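PDB 4DXK: mandelate racemase / muconate lactonizing enzyme family protein from Agrobacterium tumefaciens, which probably acts as a metal-dependent lyase or racemase of the enolase superfamily, built on an alpha/beta-barrel, though its substrate is not established. Local coordinates for residues 180-192 / 219-231. Sequence-based numbering, arbitrary orientation. Where two conformers were deposited one is given.
Sequences AEKTRGQYISMPD and SMWQLLPAMQIAK
Ala-180 CB sits over one face of the Trp-221 indole, while the loop 184-189 runs past the ring along its rim. This CB lies 3.8 Å from the centroid of the six-membered ring of Trp-221, a CH-pi contact displaced toward the rim; Ile-229 CD1 covers the opposite face. Ile-188 crosses the indole at about a right angle, its CB approaching obliquely to 3.7 Å from Trp-221 CH2. Because CG1 is anti to the backbone N (chi1 -171°), CD1 runs past the same corner of the ring, while CG2 turns to Ile-229 CG1 and the amide of Gln-228. The carbonyl of Tyr-187 meets the ring edge, and this same oxygen takes a bond from Thr-183 OG1 in the carbonyl plane, which ties the loop back to its own helix.

One direct hydrogen bond joins the two backbones: Gln-222 N to Gly-185 O, 2.9 Å and almost straight at 172°. Nearby, Gly-185 CA makes a CA-H...O contact of 3.2 Å with Met-220 O. Arg-184 leaves the helix with positive phi in a Schellman motif, and Gly-185 N closes it by bonding to Ala-180 O. Pro-225 CG presses on Gly-185 O from the helix side. The amides of Gln-186 and Gln-222, their planes 23° apart, are bridged by a water, and two further waters join Gln-228 to the backbone of Ile-188. At the far end Met-220 CB packs on Ala-180 CB, 3.7 Å away.

In the barrel domain of this enolase-superfamily protein, the contact packs the loop between helices 177-183 and 190-207 against the link from strand 212-216 to helix 223-232. Leu-193 of helix 190-207 touches both Ile-188 and Gln-228, helix 253-259 flanks helix 223-232, and Asp-212 of a second subunit hydrogen-bonds Tyr-187 OH.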
loop_
_atom_site.group_PDB
_atom_site.type_symbol
_atom_site.label_atom_id
_atom_site.label_comp_id
_atom_site.label_asym_id
_atom_site.label_seq_id
_atom_site.Cartn_x
_atom_site.Cartn_y
_atom_site.Cartn_z
ATOM N N ALA A 180 -33.207 3.649 -12.208
ATOM C CA ALA A 180 -32.275 2.534 -12.335
ATOM C C ALA A 180 -32.834 1.459 -13.257
ATOM O O ALA A 180 -32.120 0.924 -14.104
ATOM C CB ALA A 180 -31.952 1.943 -10.978
ATOM N N GLU A 181 -34.110 1.131 -13.082
ATOM C CA GLU A 181 -34.732 0.092 -13.890
ATOM C C GLU A 181 -34.670 0.424 -15.380
ATOM O O GLU A 181 -34.498 -0.466 -16.216
ATOM C CB GLU A 181 -36.175 -0.140 -13.434
ATOM C CG GLU A 181 -36.265 -0.872 -12.103
ATOM C CD GLU A 181 -37.510 -0.526 -11.299
ATOM O OE1 GLU A 181 -38.376 0.210 -11.815
ATOM O OE2 GLU A 181 -37.613 -0.991 -10.144
ATOM N N LYS A 182 -34.816 1.704 -15.716
ATOM C CA LYS A 182 -34.805 2.138 -17.114
ATOM C C LYS A 182 -33.523 1.775 -17.861
ATOM O O LYS A 182 -33.556 1.455 -19.050
ATOM C CB LYS A 182 -35.017 3.648 -17.213
ATOM C CG LYS A 182 -36.407 4.126 -16.855
ATOM C CD LYS A 182 -36.470 5.645 -16.798
ATOM C CE LYS A 182 -35.806 6.281 -18.007
ATOM N NZ LYS A 182 -36.284 7.676 -18.242
ATOM N N THR A 183 -32.392 1.841 -17.169
ATOM C CA THR A 183 -31.097 1.649 -17.820
ATOM C C THR A 183 -30.287 0.499 -17.215
ATOM O O THR A 183 -29.085 0.379 -17.472
ATOM C CB THR A 183 -30.243 2.927 -17.709
ATOM O OG1 THR A 183 -29.959 3.176 -16.324
ATOM C CG2 THR A 183 -30.976 4.138 -18.316
ATOM N N ARG A 184 -30.943 -0.334 -16.411
ATOM C CA ARG A 184 -30.264 -1.382 -15.647
ATOM C C ARG A 184 -29.105 -0.792 -14.830
ATOM O O ARG A 184 -28.055 -1.429 -14.674
ATOM C CB ARG A 184 -29.779 -2.533 -16.552
ATOM C CG ARG A 184 -30.828 -3.127 -17.510
ATOM C CD ARG A 184 -32.039 -3.743 -16.809
ATOM N NE ARG A 184 -31.732 -4.942 -16.021
ATOM C CZ ARG A 184 -31.720 -6.190 -16.494
ATOM N NH1 ARG A 184 -31.440 -7.202 -15.678
ATOM N NH2 ARG A 184 -31.978 -6.438 -17.775
ATOM N N GLY A 185 -29.291 0.429 -14.321
ATOM C CA GLY A 185 -28.293 1.059 -13.482
ATOM C C GLY A 185 -27.016 1.526 -14.157
ATOM O O GLY A 185 -26.056 1.862 -13.465
ATOM N N GLN A 186 -26.993 1.594 -15.488
ATOM C CA GLN A 186 -25.772 2.012 -16.176
ATOM C C GLN A 186 -25.659 3.524 -16.301
ATOM O O GLN A 186 -24.560 4.058 -16.479
ATOM C CB GLN A 186 -25.667 1.382 -17.568
ATOM C CG GLN A 186 -25.385 -0.128 -17.564
ATOM C CD GLN A 186 -23.932 -0.526 -17.177
ATOM O OE1 GLN A 186 -22.993 0.291 -17.193
ATOM N NE2 GLN A 186 -23.756 -1.799 -16.836
ATOM N N TYR A 187 -26.796 4.215 -16.213
ATOM C CA TYR A 187 -26.884 5.613 -16.628
ATOM C C TYR A 187 -28.090 6.298 -16.000
ATOM O O TYR A 187 -29.146 5.685 -15.844
ATOM C CB TYR A 187 -27.006 5.684 -18.161
ATOM C CG TYR A 187 -27.327 7.063 -18.699
ATOM C CD1 TYR A 187 -26.351 8.049 -18.767
ATOM C CD2 TYR A 187 -28.603 7.370 -19.144
ATOM C CE1 TYR A 187 -26.640 9.313 -19.243
ATOM C CE2 TYR A 187 -28.906 8.630 -19.624
ATOM C CZ TYR A 187 -27.923 9.599 -19.679
ATOM O OH TYR A 187 -28.226 10.848 -20.166
ATOM N N ILE A 188 -27.935 7.571 -15.644
ATOM C CA ILE A 188 -29.077 8.396 -15.268
ATOM C C ILE A 188 -28.943 9.746 -15.957
ATOM O O ILE A 188 -27.894 10.389 -15.895
ATOM C CB ILE A 188 -29.236 8.528 -13.722
ATOM C CG1 ILE A 188 -30.559 9.207 -13.371
ATOM C CG2 ILE A 188 -28.057 9.256 -13.089
ATOM C CD1 ILE A 188 -30.879 9.161 -11.888
ATOM N N SER A 189 -29.994 10.153 -16.658
ATOM C CA SER A 189 -29.978 11.450 -17.315
ATOM C C SER A 189 -30.085 12.512 -16.241
ATOM O O SER A 189 -30.641 12.268 -15.169
ATOM C CB SER A 189 -31.150 11.586 -18.286
ATOM O OG SER A 189 -32.376 11.753 -17.588
ATOM N N MET A 190 -29.551 13.696 -16.516
ATOM C CA MET A 190 -29.652 14.783 -15.554
ATOM C C MET A 190 -31.100 15.191 -15.253
ATOM O O MET A 190 -31.421 15.465 -14.097
ATOM C CB MET A 190 -28.774 15.972 -15.950
ATOM C CG MET A 190 -27.286 15.653 -15.771
ATOM S SD MET A 190 -26.172 17.045 -16.026
ATOM C CE MET A 190 -26.298 17.244 -17.803
ATOM N N PRO A 191 -31.985 15.211 -16.269
ATOM C CA PRO A 191 -33.387 15.482 -15.912
ATOM C C PRO A 191 -33.990 14.410 -14.994
ATOM O O PRO A 191 -34.738 14.765 -14.081
ATOM C CB PRO A 191 -34.099 15.490 -17.268
ATOM C CG PRO A 191 -33.047 15.927 -18.231
ATOM C CD PRO A 191 -31.788 15.262 -17.733
ATOM N N ASP A 192 -33.673 13.136 -15.206
ATOM C CA ASP A 192 -34.197 12.097 -14.320
ATOM C C ASP A 192 -33.589 12.185 -12.920
ATOM O O ASP A 192 -34.254 11.889 -11.919
ATOM C CB ASP A 192 -33.966 10.710 -14.912
ATOM C CG ASP A 192 -34.910 10.399 -16.054
ATOM O OD1 ASP A 192 -35.891 11.149 -16.252
ATOM O OD2 ASP A 192 -34.672 9.394 -16.752
ATOM N N SER A 219 -29.000 -1.709 -4.386
ATOM C CA SER A 219 -27.901 -2.255 -5.195
ATOM C C SER A 219 -28.148 -2.192 -6.696
ATOM O O SER A 219 -27.633 -3.023 -7.444
ATOM C CB SER A 219 -27.561 -3.692 -4.782
ATOM O OG SER A 219 -26.935 -3.671 -3.508
ATOM N N MET A 220 -28.907 -1.194 -7.136
ATOM C CA MET A 220 -29.351 -1.162 -8.527
ATOM C C MET A 220 -28.441 -0.413 -9.500
ATOM O O MET A 220 -28.676 -0.447 -10.706
ATOM C CB MET A 220 -30.776 -0.615 -8.609
ATOM C CG MET A 220 -31.755 -1.404 -7.750
ATOM S SD MET A 220 -33.454 -0.833 -7.871
ATOM C CE MET A 220 -33.783 -1.171 -9.593
ATOM N N TRP A 221 -27.396 0.238 -8.997
ATOM C CA TRP A 221 -26.545 1.088 -9.833
ATOM C C TRP A 221 -25.140 0.550 -10.025
ATOM O O TRP A 221 -24.570 -0.071 -9.123
ATOM C CB TRP A 221 -26.456 2.488 -9.214
ATOM C CG TRP A 221 -27.771 3.175 -9.222
ATOM C CD1 TRP A 221 -28.677 3.239 -8.205
ATOM C CD2 TRP A 221 -28.356 3.859 -10.327
ATOM N NE1 TRP A 221 -29.794 3.946 -8.606
ATOM C CE2 TRP A 221 -29.619 4.326 -9.913
ATOM C CE3 TRP A 221 -27.941 4.108 -11.638
ATOM C CZ2 TRP A 221 -30.457 5.052 -10.758
ATOM C CZ3 TRP A 221 -28.774 4.820 -12.472
ATOM C CH2 TRP A 221 -30.019 5.279 -12.032
ATOM N N GLN A 222 -24.578 0.807 -11.207
ATOM C CA GLN A 222 -23.152 0.641 -11.440
ATOM C C GLN A 222 -22.377 1.786 -10.776
ATOM O O GLN A 222 -22.973 2.750 -10.293
ATOM C CB GLN A 222 -22.854 0.541 -12.939
ATOM C CG GLN A 222 -23.561 -0.634 -13.608
ATOM C CD GLN A 222 -23.123 -1.953 -13.026
ATOM O OE1 GLN A 222 -21.938 -2.283 -13.042
ATOM N NE2 GLN A 222 -24.067 -2.711 -12.486
ATOM N N LEU A 223 -21.052 1.686 -10.745
ATOM C CA LEU A 223 -20.241 2.594 -9.928
ATOM C C LEU A 223 -20.317 4.051 -10.349
ATOM O O LEU A 223 -20.472 4.936 -9.501
ATOM C CB LEU A 223 -18.785 2.142 -9.892
ATOM C CG LEU A 223 -17.854 3.054 -9.088
ATOM C CD1 LEU A 223 -18.219 3.059 -7.613
ATOM C CD2 LEU A 223 -16.404 2.632 -9.273
ATOM N N LEU A 224 -20.185 4.310 -11.643
ATOM C CA LEU A 224 -20.148 5.700 -12.092
ATOM C C LEU A 224 -21.452 6.478 -11.836
ATOM O O LEU A 224 -21.417 7.551 -11.245
ATOM C CB LEU A 224 -19.677 5.824 -13.543
ATOM C CG LEU A 224 -18.296 5.226 -13.831
ATOM C CD1 LEU A 224 -17.942 5.484 -15.284
ATOM C CD2 LEU A 224 -17.221 5.787 -12.909
ATOM N N PRO A 225 -22.615 5.940 -12.257
ATOM C CA PRO A 225 -23.830 6.692 -11.924
ATOM C C PRO A 225 -24.094 6.721 -10.409
ATOM O O PRO A 225 -24.664 7.700 -9.918
ATOM C CB PRO A 225 -24.934 5.940 -12.678
ATOM C CG PRO A 225 -24.380 4.563 -12.897
ATOM C CD PRO A 225 -22.910 4.792 -13.132
ATOM N N ALA A 226 -23.684 5.692 -9.669
ATOM C CA ALA A 226 -23.805 5.748 -8.211
ATOM C C ALA A 226 -23.046 6.952 -7.641
ATOM O O ALA A 226 -23.569 7.677 -6.782
ATOM C CB ALA A 226 -23.316 4.451 -7.587
ATOM N N MET A 227 -21.821 7.174 -8.114
ATOM C CA MET A 227 -21.037 8.312 -7.630
ATOM C C MET A 227 -21.643 9.645 -8.074
ATOM O O MET A 227 -21.637 10.615 -7.318
ATOM C CB MET A 227 -19.564 8.201 -8.052
ATOM C CG MET A 227 -18.802 7.087 -7.345
ATOM S SD MET A 227 -17.018 7.104 -7.610
ATOM C CE MET A 227 -16.916 6.773 -9.380
ATOM N N GLN A 228 -22.179 9.687 -9.290
ATOM C CA GLN A 228 -22.840 10.885 -9.797
ATOM C C GLN A 228 -24.035 11.260 -8.915
ATOM O O GLN A 228 -24.215 12.423 -8.541
ATOM C CB GLN A 228 -23.302 10.609 -11.227
ATOM C CG GLN A 228 -24.016 11.756 -11.908
ATOM C CD GLN A 228 -24.531 11.360 -13.275
ATOM O OE1 GLN A 228 -24.276 10.257 -13.753
ATOM N NE2 GLN A 228 -25.257 12.265 -13.917
ATOM N N ILE A 229 -24.849 10.263 -8.587
ATOM C CA ILE A 229 -26.006 10.465 -7.719
ATOM C C ILE A 229 -25.583 10.893 -6.313
ATOM O O ILE A 229 -26.173 11.812 -5.729
ATOM C CB ILE A 229 -26.886 9.192 -7.661
ATOM C CG1 ILE A 229 -27.516 8.903 -9.027
ATOM C CG2 ILE A 229 -27.942 9.309 -6.563
ATOM C CD1 ILE A 229 -28.103 7.510 -9.145
ATOM N N ALA A 230 -24.558 10.231 -5.778
ATOM C CA ALA A 230 -24.063 10.545 -4.440
ATOM C C ALA A 230 -23.684 12.020 -4.349
ATOM O O ALA A 230 -24.080 12.713 -3.408
ATOM C CB ALA A 230 -22.873 9.672 -4.085
ATOM N N LYS A 231 -22.907 12.496 -5.316
ATOM C CA LYS A 231 -22.495 13.902 -5.322
ATOM C C LYS A 231 -23.700 14.835 -5.391
ATOM O O LYS A 231 -23.761 15.851 -4.681
ATOM C CB LYS A 231 -21.539 14.188 -6.478
ATOM C CG LYS A 231 -20.212 13.463 -6.354
ATOM C CD LYS A 231 -19.168 13.997 -7.323
ATOM C CE LYS A 231 -19.580 13.792 -8.764
ATOM N NZ LYS A 231 -18.657 14.495 -9.714
HETATM O O HOH W 1 -26.768 -2.007 -12.290
HETATM O O HOH W 2 -21.014 -2.503 -15.714
HETATM O O HOH W 3 -25.267 8.643 -15.705
HETATM O O HOH W 4 -26.081 12.186 -17.025
#